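Chromosomal replication initiator protein DnaA (Thermotoga maritima, PDB 2Z4S) probably binds ATP and the replication origin oriC, forming a right-handed spiral filament on the DNA that starts and regulates chromosomal replication. Local coordinates at residues N106-P111 / E265-S270; N113-H118 / L256-E261; V139-T144 / L260-E265. All coordinates share one frame; numbering follows the deposited sequence.

Contact 1: N106-P111 / E265-S270; sequences NFVVGP and EETRKS. With ADP (adenosine-5'-diphosphate), chain C.
Val108 and Thr267 carry this contact between an adenine-binding loop and the first turns of a helix. From Val108 CB, which lies 3.5 Å from ADP N1, the two methyls part. CG1 is anti to the backbone N (chi1 169°) and is directed at the helix, where it meets Ser270 CB at 3.9 Å and Thr267 CG2 at 4.1 Å. CG2 packs beside Ser270 O. Thr267 and Val108 lie side by side, running opposite ways, and Thr267 CG2 comes to 3.7 Å from Val109 O, near Gly110 CA as well. Its OG1 is hydrogen-bonded to Asp264. No hydrogen bond crosses between the segments; Val108 spends its backbone N and O on the nucleotide. Val108 N donates to ADP N1 at 2.8 Å (161°), and ADP N6 donates to Val108 O at 2.9 Å (169°). These two bonds read the adenine edge. One face of the Phe107 ring lies against ADP N6, which sits over the ring centre. With an alanine at Phe107 the adenine amino group is likely to lose its cover on that side, and His145 its edge-to-face partner. Segment 106-111 lies before helix 114-125 and packs on helix 265-279, where Val108 also touches Ile271 and Lys274.

Contact 2: N113-H118 / L256-E261; sequences NSFAYH and LVAKLE
The CA atoms of Asn113 and Leu260, and those of Ala116 and Ala258, each come within 5.0 Å, so the start of helix 114-125 passes very close to segment 256-261. The setting is the P-loop core of the AAA+ fold. Segment 256-261 runs beside strand 133-136, an outer strand of the parallel sheet. Backbone hydrogen bonds join Leu256 to Phe134, and Ala258 and Leu260 to Tyr136. This is consistent with the place of the fifth strand in the 5-1-4-3-2 order of AAA+ sheets. No hydrogen bond crosses to the helix, and the contact is apolar. Ala116 points at the other segment, and its CB meets Ala258 CB at 4.1 Å. Small side chains here let the backbones come near each other. Phe115 has CG anti to its backbone N (chi1 -176°), which brings the end of the ring near Ala258. Ring atom CD2 lies 4.0 Å from Ala258 CB, at a slant to the ring. Lys259 points away from the helix and makes a weak salt bridge with Glu261. Leu260 enters the core and also touches Ile135, Lys143 and Leu146. Its branch CD2 lies by two carbons of the helix start: Ala116 CB and Asn113 CB, each 3.4 Å from Leu260 CD2.

Contact 3: V139-T144 / L260-E265; sequences VGLGKT and LEPPDE. With MG (magnesium ion), chain B; ADP (adenosine-5'-diphosphate), chain C.
Leu141 of the Walker A loop lies alongside Leu260 and Pro262. Its CG is anti to the carbonyl carbon (chi1 -60°), and the branched end reaches along the backbone of segment 260-265. CD1 lies 3.9 Å from Pro262 N and equally near Leu260 O. CD2 sits 4.0 Å from Pro262 CA. Closer to the main chain, Leu141 CB meets Leu260 CB at 4.2 Å. The CD1 branch of Leu260 lies against the loop backbone, near Leu141 O and Lys143 N. It also meets Lys143 CG at 3.8 Å, and the two side chains pass at a slant. Lys143 then bends twice (chi3 -70°, chi4 -76°), which turns NZ back to the phosphates. NZ is hydrogen-bonded to Gly137 O and, less surely placed, to ADP O2B. Thr144 OG1 binds the magnesium ion at 2.4 Å, as ADP O3B does at 2.5 Å. Asp202 also belongs to this metal site, and Asp201 is hydrogen-bonded to Thr144 OG1. The loop joins strand 133-136 to helix 143-157. Segment 260-265 leads into helix 265-279, while Val139 and Pro263 touch helix 299-315 through Arg300 and Leu299.

How the contacts relate
Contact 1 lies at the surface, whereas contacts 2 and 3 are buried. Contacts 1 and 3 both touch ADP, but at different ends: the first holds the adenine, the third the phosphates and the magnesium ion. Contact 2 is mainly hydrocarbon and also reaches the pocket through Asn113. Contacts 2 and 3 share Leu260 and Glu261; Leu260 CD2 meets the helix start in contact 2, and CD1 leads in contact 3, where CD2 also lies near the loop. Contacts 1 and 3 share Glu265, where the connecting chain enters helix 265-279. Residues 256-270 thus run from the edge of the sheet, past the Walker A loop, to the helix beside the adenine. Phe107 packs on Asn113 and ties contact 1 to contact 2.

Contact 1: N106-P111 / E265-S270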
loop_
_atom_site.group_PDB
_atom_site.type_symbol
_atom_site.label_atom_id
_atom_site.label_comp_id
_atom_site.label_asym_id
_atom_site.label_seq_id
_atom_site.Cartn_x
_atom_site.Cartn_y
_atom_site.Cartn_z
ATOM N N ASN A 106 -0.236 -10.300 -8.203
ATOM C CA ASN A 106 -0.489 -10.989 -6.945
ATOM C C ASN A 106 -1.660 -10.373 -6.217
ATOM O O ASN A 106 -1.878 -10.625 -5.030
ATOM C CB ASN A 106 0.743 -10.962 -6.056
ATOM C CG ASN A 106 1.948 -11.503 -6.752
ATOM O OD1 ASN A 106 1.834 -12.377 -7.606
ATOM N ND2 ASN A 106 3.118 -10.995 -6.398
ATOM N N PHE A 107 -2.425 -9.565 -6.940
ATOM C CA PHE A 107 -3.569 -8.917 -6.339
ATOM C C PHE A 107 -4.844 -9.566 -6.830
ATOM O O PHE A 107 -5.191 -9.493 -8.001
ATOM C CB PHE A 107 -3.584 -7.417 -6.667
ATOM C CG PHE A 107 -4.476 -6.603 -5.758
ATOM C CD1 PHE A 107 -3.969 -6.024 -4.601
ATOM C CD2 PHE A 107 -5.826 -6.447 -6.045
ATOM C CE1 PHE A 107 -4.790 -5.308 -3.749
ATOM C CE2 PHE A 107 -6.651 -5.736 -5.202
ATOM C CZ PHE A 107 -6.135 -5.164 -4.050
ATOM N N VAL A 108 -5.525 -10.218 -5.907
ATOM C CA VAL A 108 -6.784 -10.882 -6.174
ATOM C C VAL A 108 -7.893 -9.828 -6.137
ATOM O O VAL A 108 -8.043 -9.114 -5.143
ATOM C CB VAL A 108 -7.040 -11.943 -5.090
ATOM C CG1 VAL A 108 -8.457 -12.459 -5.168
ATOM C CG2 VAL A 108 -6.027 -13.059 -5.233
ATOM N N VAL A 109 -8.671 -9.726 -7.211
ATOM C CA VAL A 109 -9.757 -8.750 -7.253
ATOM C C VAL A 109 -11.062 -9.285 -6.663
ATOM O O VAL A 109 -11.293 -10.488 -6.620
ATOM C CB VAL A 109 -10.014 -8.275 -8.678
ATOM C CG1 VAL A 109 -11.093 -7.223 -8.680
ATOM C CG2 VAL A 109 -8.737 -7.723 -9.261
ATOM N N GLY A 110 -11.902 -8.372 -6.195
ATOM C CA GLY A 110 -13.167 -8.745 -5.596
ATOM C C GLY A 110 -14.037 -7.513 -5.475
ATOM O O GLY A 110 -13.549 -6.393 -5.635
ATOM N N PRO A 111 -15.330 -7.677 -5.181
ATOM C CA PRO A 111 -16.214 -6.514 -5.060
ATOM C C PRO A 111 -15.649 -5.363 -4.225
ATOM O O PRO A 111 -15.772 -4.195 -4.601
ATOM C CB PRO A 111 -17.482 -7.107 -4.453
ATOM C CG PRO A 111 -16.961 -8.304 -3.682
ATOM C CD PRO A 111 -15.966 -8.886 -4.635
ATOM N N GLU A 265 -15.729 -13.611 2.450
ATOM C CA GLU A 265 -15.096 -14.908 2.667
ATOM C C GLU A 265 -14.567 -15.562 1.393
ATOM O O GLU A 265 -13.434 -16.067 1.366
ATOM C CB GLU A 265 -16.061 -15.857 3.359
ATOM C CG GLU A 265 -15.411 -17.157 3.755
ATOM C CD GLU A 265 -16.409 -18.163 4.267
ATOM O OE1 GLU A 265 -16.106 -19.366 4.173
ATOM O OE2 GLU A 265 -17.489 -17.765 4.761
ATOM N N GLU A 266 -15.380 -15.560 0.343
ATOM C CA GLU A 266 -14.952 -16.152 -0.909
ATOM C C GLU A 266 -13.662 -15.523 -1.398
ATOM O O GLU A 266 -12.675 -16.217 -1.649
ATOM C CB GLU A 266 -16.019 -15.997 -1.978
ATOM C CG GLU A 266 -15.522 -16.392 -3.356
ATOM C CD GLU A 266 -16.643 -16.524 -4.373
ATOM O OE1 GLU A 266 -16.344 -16.662 -5.582
ATOM O OE2 GLU A 266 -17.824 -16.497 -3.962
ATOM N N THR A 267 -13.667 -14.200 -1.517
ATOM C CA THR A 267 -12.490 -13.481 -1.989
ATOM C C THR A 267 -11.295 -13.671 -1.066
ATOM O O THR A 267 -10.156 -13.828 -1.519
ATOM C CB THR A 267 -12.788 -11.995 -2.133
ATOM O OG1 THR A 267 -14.066 -11.841 -2.749
ATOM C CG2 THR A 267 -11.751 -11.337 -3.022
ATOM N N ARG A 268 -11.552 -13.668 0.234
ATOM C CA ARG A 268 -10.471 -13.848 1.183
ATOM C C ARG A 268 -9.733 -15.144 0.866
ATOM O O ARG A 268 -8.514 -15.140 0.680
ATOM C CB ARG A 268 -11.028 -13.903 2.594
ATOM C CG ARG A 268 -10.135 -13.291 3.645
ATOM C CD ARG A 268 -10.864 -13.357 4.952
ATOM N NE ARG A 268 -12.285 -13.165 4.697
ATOM C CZ ARG A 268 -13.247 -13.486 5.548
ATOM N NH1 ARG A 268 -12.945 -14.019 6.720
ATOM N NH2 ARG A 268 -14.513 -13.280 5.222
ATOM N N LYS A 269 -10.485 -16.243 0.789
ATOM C CA LYS A 269 -9.910 -17.556 0.502
ATOM C C LYS A 269 -8.989 -17.554 -0.698
ATOM O O LYS A 269 -7.908 -18.136 -0.653
ATOM C CB LYS A 269 -11.014 -18.597 0.315
ATOM C CG LYS A 269 -11.773 -18.864 1.608
ATOM C CD LYS A 269 -12.741 -20.038 1.523
ATOM C CE LYS A 269 -13.578 -20.119 2.805
ATOM N NZ LYS A 269 -14.604 -21.208 2.808
ATOM N N SER A 270 -9.411 -16.894 -1.769
ATOM C CA SER A 270 -8.584 -16.821 -2.965
ATOM C C SER A 270 -7.324 -16.028 -2.639
ATOM O O SER A 270 -6.240 -16.338 -3.121
ATOM C CB SER A 270 -9.343 -16.141 -4.101
ATOM O OG SER A 270 -10.592 -16.760 -4.317
HETATM P PB ADP C . -2.345 -1.846 4.033
HETATM O O1B ADP C . -2.900 -1.373 2.759
HETATM O O2B ADP C . -3.323 -1.421 5.210
HETATM O O3B ADP C . -0.877 -1.224 4.271
HETATM P PA ADP C . -1.302 -4.017 2.907
HETATM O O1A ADP C . -1.746 -3.605 1.562
HETATM O O2A ADP C . 0.197 -3.495 3.122
HETATM O O3A ADP C . -2.267 -3.435 4.070
HETATM O "O5'" ADP C . -1.345 -5.599 3.098
HETATM C "C5'" ADP C . -0.529 -6.098 2.086
HETATM C "C4'" ADP C . -0.428 -7.598 2.146
HETATM O "O4'" ADP C . -1.727 -8.202 2.062
HETATM C "C3'" ADP C . 0.440 -7.998 0.968
HETATM O "O3'" ADP C . 1.627 -8.676 1.391
HETATM C "C2'" ADP C . -0.447 -8.849 0.075
HETATM O "O2'" ADP C . 0.146 -10.146 -0.145
HETATM C "C1'" ADP C . -1.803 -8.940 0.822
HETATM N N9 ADP C . -2.932 -8.458 0.010
HETATM C C8 ADP C . -3.650 -7.311 0.188
HETATM N N7 ADP C . -4.587 -7.218 -0.707
HETATM C C5 ADP C . -4.529 -8.296 -1.511
HETATM C C6 ADP C . -5.266 -8.754 -2.630
HETATM N N6 ADP C . -6.331 -8.019 -3.113
HETATM N N1 ADP C . -4.913 -9.920 -3.209
HETATM C C2 ADP C . -3.890 -10.643 -2.753
HETATM N N3 ADP C . -3.178 -10.247 -1.701
HETATM C C4 ADP C . -3.458 -9.100 -1.064
#

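Contact 2: N113-H118 / L256-E261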
loop_
_atom_site.group_PDB
_atom_site.type_symbol
_atom_site.label_atom_id
_atom_site.label_comp_id
_atom_site.label_asym_id
_atom_site.label_seq_id
_atom_site.Cartn_x
_atom_site.Cartn_y
_atom_site.Cartn_z
ATOM N N ASN A 113 -12.435 -4.464 -3.601
ATOM C CA ASN A 113 -11.202 -3.786 -3.968
ATOM C C ASN A 113 -10.995 -3.657 -5.462
ATOM O O ASN A 113 -9.911 -3.301 -5.902
ATOM C CB ASN A 113 -10.007 -4.511 -3.375
ATOM C CG ASN A 113 -9.799 -5.879 -3.982
ATOM O OD1 ASN A 113 -8.907 -6.618 -3.577
ATOM N ND2 ASN A 113 -10.619 -6.225 -4.959
ATOM N N SER A 114 -12.029 -3.946 -6.245
ATOM C CA SER A 114 -11.923 -3.862 -7.698
ATOM C C SER A 114 -11.661 -2.458 -8.239
ATOM O O SER A 114 -10.680 -2.237 -8.952
ATOM C CB SER A 114 -13.188 -4.427 -8.357
ATOM O OG SER A 114 -13.189 -4.200 -9.764
ATOM N N PHE A 115 -12.527 -1.507 -7.910
ATOM C CA PHE A 115 -12.332 -0.170 -8.432
ATOM C C PHE A 115 -10.955 0.351 -8.107
ATOM O O PHE A 115 -10.283 0.928 -8.970
ATOM C CB PHE A 115 -13.378 0.805 -7.915
ATOM C CG PHE A 115 -13.254 2.161 -8.521
ATOM C CD1 PHE A 115 -13.134 2.301 -9.898
ATOM C CD2 PHE A 115 -13.196 3.296 -7.726
ATOM C CE1 PHE A 115 -12.950 3.547 -10.478
ATOM C CE2 PHE A 115 -13.011 4.558 -8.296
ATOM C CZ PHE A 115 -12.887 4.678 -9.675
ATOM N N ALA A 116 -10.531 0.145 -6.862
ATOM C CA ALA A 116 -9.211 0.585 -6.437
ATOM C C ALA A 116 -8.176 -0.045 -7.368
ATOM O O ALA A 116 -7.322 0.638 -7.949
ATOM C CB ALA A 116 -8.965 0.160 -5.013
ATOM N N TYR A 117 -8.280 -1.358 -7.517
ATOM C CA TYR A 117 -7.383 -2.126 -8.370
ATOM C C TYR A 117 -7.276 -1.550 -9.788
ATOM O O TYR A 117 -6.178 -1.391 -10.324
ATOM C CB TYR A 117 -7.870 -3.577 -8.445
ATOM C CG TYR A 117 -7.109 -4.428 -9.426
ATOM C CD1 TYR A 117 -5.888 -4.999 -9.084
ATOM C CD2 TYR A 117 -7.592 -4.623 -10.718
ATOM C CE1 TYR A 117 -5.164 -5.742 -10.005
ATOM C CE2 TYR A 117 -6.883 -5.359 -11.646
ATOM C CZ TYR A 117 -5.670 -5.918 -11.289
ATOM O OH TYR A 117 -4.964 -6.648 -12.221
ATOM N N HIS A 118 -8.418 -1.239 -10.392
ATOM C CA HIS A 118 -8.415 -0.718 -11.748
ATOM C C HIS A 118 -7.874 0.690 -11.836
ATOM O O HIS A 118 -7.164 1.028 -12.791
ATOM C CB HIS A 118 -9.819 -0.788 -12.339
ATOM C CG HIS A 118 -10.289 -2.188 -12.590
ATOM N ND1 HIS A 118 -9.834 -2.944 -13.648
ATOM C CD2 HIS A 118 -11.137 -2.981 -11.894
ATOM C CE1 HIS A 118 -10.382 -4.144 -13.592
ATOM N NE2 HIS A 118 -11.177 -4.192 -12.538
ATOM N N LEU A 256 -8.448 11.156 -9.147
ATOM C CA LEU A 256 -9.006 9.855 -8.810
ATOM C C LEU A 256 -8.925 9.610 -7.310
ATOM O O LEU A 256 -7.886 9.819 -6.691
ATOM C CB LEU A 256 -8.257 8.753 -9.549
ATOM C CG LEU A 256 -8.715 8.554 -10.989
ATOM C CD1 LEU A 256 -8.016 7.343 -11.594
ATOM C CD2 LEU A 256 -10.227 8.369 -10.996
ATOM N N VAL A 257 -10.037 9.158 -6.742
ATOM C CA VAL A 257 -10.127 8.888 -5.320
ATOM C C VAL A 257 -10.812 7.561 -5.056
ATOM O O VAL A 257 -12.006 7.538 -4.799
ATOM C CB VAL A 257 -10.935 9.975 -4.631
ATOM C CG1 VAL A 257 -11.036 9.699 -3.144
ATOM C CG2 VAL A 257 -10.295 11.313 -4.904
ATOM N N ALA A 258 -10.063 6.464 -5.100
ATOM C CA ALA A 258 -10.636 5.142 -4.861
ATOM C C ALA A 258 -10.657 4.726 -3.385
ATOM O O ALA A 258 -9.898 5.237 -2.570
ATOM C CB ALA A 258 -9.882 4.114 -5.670
ATOM N N LYS A 259 -11.535 3.785 -3.053
ATOM C CA LYS A 259 -11.666 3.276 -1.683
ATOM C C LYS A 259 -11.600 1.737 -1.599
ATOM O O LYS A 259 -12.287 1.035 -2.344
ATOM C CB LYS A 259 -12.992 3.735 -1.084
ATOM C CG LYS A 259 -13.285 3.102 0.249
ATOM C CD LYS A 259 -14.705 3.351 0.682
ATOM C CE LYS A 259 -14.952 2.760 2.053
ATOM N NZ LYS A 259 -16.386 2.786 2.432
ATOM N N LEU A 260 -10.779 1.215 -0.696
ATOM C CA LEU A 260 -10.674 -0.223 -0.511
ATOM C C LEU A 260 -11.570 -0.617 0.661
ATOM O O LEU A 260 -11.687 0.128 1.623
ATOM C CB LEU A 260 -9.230 -0.613 -0.199
ATOM C CG LEU A 260 -8.213 -0.554 -1.342
ATOM C CD1 LEU A 260 -6.810 -0.597 -0.801
ATOM C CD2 LEU A 260 -8.410 -1.725 -2.265
ATOM N N GLU A 261 -12.234 -1.765 0.569
ATOM C CA GLU A 261 -13.068 -2.252 1.671
ATOM C C GLU A 261 -12.689 -3.720 1.898
ATOM O O GLU A 261 -12.234 -4.397 0.977
ATOM C CB GLU A 261 -14.559 -2.088 1.362
ATOM C CG GLU A 261 -14.993 -0.619 1.213
ATOM C CD GLU A 261 -16.523 -0.406 1.209
ATOM O OE1 GLU A 261 -17.142 -0.345 2.299
ATOM O OE2 GLU A 261 -17.110 -0.292 0.107
#

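Contact 3: V139-T144 / L260-E265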
loop_
_atom_site.group_PDB
_atom_site.type_symbol
_atom_site.label_atom_id
_atom_site.label_comp_id
_atom_site.label_asym_id
_atom_site.label_seq_id
_atom_site.Cartn_x
_atom_site.Cartn_y
_atom_site.Cartn_z
ATOM N N VAL A 139 -6.738 -0.653 7.716
ATOM C CA VAL A 139 -5.464 -1.378 7.721
ATOM C C VAL A 139 -5.559 -2.713 6.990
ATOM O O VAL A 139 -6.633 -3.330 6.912
ATOM C CB VAL A 139 -4.981 -1.668 9.140
ATOM C CG1 VAL A 139 -3.527 -1.398 9.225
ATOM C CG2 VAL A 139 -5.759 -0.835 10.132
ATOM N N GLY A 140 -4.420 -3.146 6.465
ATOM C CA GLY A 140 -4.363 -4.395 5.742
ATOM C C GLY A 140 -5.482 -4.593 4.737
ATOM O O GLY A 140 -6.278 -5.514 4.888
ATOM N N LEU A 141 -5.556 -3.745 3.716
ATOM C CA LEU A 141 -6.589 -3.897 2.720
ATOM C C LEU A 141 -6.059 -3.696 1.321
ATOM O O LEU A 141 -6.837 -3.594 0.375
ATOM C CB LEU A 141 -7.724 -2.922 2.958
ATOM C CG LEU A 141 -8.478 -2.986 4.272
ATOM C CD1 LEU A 141 -9.728 -2.132 4.110
ATOM C CD2 LEU A 141 -8.865 -4.410 4.620
ATOM N N GLY A 142 -4.746 -3.608 1.178
ATOM C CA GLY A 142 -4.195 -3.456 -0.155
ATOM C C GLY A 142 -3.543 -2.146 -0.554
ATOM O O GLY A 142 -2.945 -2.067 -1.634
ATOM N N LYS A 143 -3.631 -1.128 0.301
ATOM C CA LYS A 143 -3.047 0.180 -0.002
ATOM C C LYS A 143 -1.569 0.131 -0.396
ATOM O O LYS A 143 -1.190 0.576 -1.476
ATOM C CB LYS A 143 -3.221 1.127 1.185
ATOM C CG LYS A 143 -4.637 1.236 1.680
ATOM C CD LYS A 143 -4.799 2.416 2.602
ATOM C CE LYS A 143 -4.093 2.200 3.900
ATOM N NZ LYS A 143 -4.894 1.269 4.705
ATOM N N THR A 144 -0.726 -0.405 0.472
ATOM C CA THR A 144 0.691 -0.453 0.140
ATOM C C THR A 144 0.913 -1.301 -1.096
ATOM O O THR A 144 1.632 -0.917 -2.018
ATOM C CB THR A 144 1.527 -1.071 1.264
ATOM O OG1 THR A 144 1.336 -0.328 2.478
ATOM C CG2 THR A 144 2.989 -1.070 0.866
ATOM N N LEU A 260 -10.779 1.215 -0.696
ATOM C CA LEU A 260 -10.674 -0.223 -0.511
ATOM C C LEU A 260 -11.570 -0.617 0.661
ATOM O O LEU A 260 -11.687 0.128 1.623
ATOM C CB LEU A 260 -9.230 -0.613 -0.199
ATOM C CG LEU A 260 -8.213 -0.554 -1.342
ATOM C CD1 LEU A 260 -6.810 -0.597 -0.801
ATOM C CD2 LEU A 260 -8.410 -1.725 -2.265
ATOM N N GLU A 261 -12.234 -1.765 0.569
ATOM C CA GLU A 261 -13.068 -2.252 1.671
ATOM C C GLU A 261 -12.689 -3.720 1.898
ATOM O O GLU A 261 -12.234 -4.397 0.977
ATOM C CB GLU A 261 -14.559 -2.088 1.362
ATOM C CG GLU A 261 -14.993 -0.619 1.213
ATOM C CD GLU A 261 -16.523 -0.406 1.209
ATOM O OE1 GLU A 261 -17.142 -0.345 2.299
ATOM O OE2 GLU A 261 -17.110 -0.292 0.107
ATOM N N PRO A 262 -12.857 -4.227 3.130
ATOM C CA PRO A 262 -12.498 -5.622 3.402
ATOM C C PRO A 262 -13.188 -6.603 2.457
ATOM O O PRO A 262 -14.323 -6.377 2.030
ATOM C CB PRO A 262 -12.908 -5.799 4.859
ATOM C CG PRO A 262 -14.104 -4.945 4.957
ATOM C CD PRO A 262 -13.688 -3.692 4.218
ATOM N N PRO A 263 -12.499 -7.704 2.104
ATOM C CA PRO A 263 -13.097 -8.687 1.198
ATOM C C PRO A 263 -14.035 -9.644 1.911
ATOM O O PRO A 263 -14.002 -9.753 3.139
ATOM C CB PRO A 263 -11.873 -9.388 0.608
ATOM C CG PRO A 263 -10.916 -9.392 1.747
ATOM C CD PRO A 263 -11.072 -8.003 2.334
ATOM N N ASP A 264 -14.883 -10.316 1.134
ATOM C CA ASP A 264 -15.811 -11.301 1.684
ATOM C C ASP A 264 -15.071 -12.635 1.837
ATOM O O ASP A 264 -13.921 -12.780 1.391
ATOM C CB ASP A 264 -17.036 -11.484 0.776
ATOM C CG ASP A 264 -16.667 -11.884 -0.648
ATOM O OD1 ASP A 264 -15.490 -12.232 -0.898
ATOM O OD2 ASP A 264 -17.567 -11.860 -1.520
ATOM N N GLU A 265 -15.729 -13.611 2.450
ATOM C CA GLU A 265 -15.096 -14.908 2.667
ATOM C C GLU A 265 -14.567 -15.562 1.393
ATOM O O GLU A 265 -13.434 -16.067 1.366
ATOM C CB GLU A 265 -16.061 -15.857 3.359
ATOM C CG GLU A 265 -15.411 -17.157 3.755
ATOM C CD GLU A 265 -16.409 -18.163 4.267
ATOM O OE1 GLU A 265 -16.106 -19.366 4.173
ATOM O OE2 GLU A 265 -17.489 -17.765 4.761
HETATM MG MG MG B . 0.216 0.996 4.173
HETATM P PB ADP C . -2.345 -1.846 4.033
HETATM O O1B ADP C . -2.900 -1.373 2.759
HETATM O O2B ADP C . -3.323 -1.421 5.210
HETATM O O3B ADP C . -0.877 -1.224 4.271
HETATM P PA ADP C . -1.302 -4.017 2.907
HETATM O O1A ADP C . -1.746 -3.605 1.562
HETATM O O2A ADP C . 0.197 -3.495 3.122
HETATM O O3A ADP C . -2.267 -3.435 4.070
HETATM O "O5'" ADP C . -1.345 -5.599 3.098
HETATM C "C5'" ADP C . -0.529 -6.098 2.086
HETATM C "C4'" ADP C . -0.428 -7.598 2.146
HETATM O "O4'" ADP C . -1.727 -8.202 2.062
HETATM C "C3'" ADP C . 0.440 -7.998 0.968
HETATM O "O3'" ADP C . 1.627 -8.676 1.391
HETATM C "C2'" ADP C . -0.447 -8.849 0.075
HETATM O "O2'" ADP C . 0.146 -10.146 -0.145
HETATM C "C1'" ADP C . -1.803 -8.940 0.822
HETATM N N9 ADP C . -2.932 -8.458 0.010
HETATM C C8 ADP C . -3.650 -7.311 0.188
HETATM N N7 ADP C . -4.587 -7.218 -0.707
HETATM C C5 ADP C . -4.529 -8.296 -1.511
HETATM C C6 ADP C . -5.266 -8.754 -2.630
HETATM N N6 ADP C . -6.331 -8.019 -3.113
HETATM N N1 ADP C . -4.913 -9.920 -3.209
HETATM C C2 ADP C . -3.890 -10.643 -2.753
HETATM N N3 ADP C . -3.178 -10.247 -1.701
HETATM C C4 ADP C . -3.458 -9.100 -1.064
#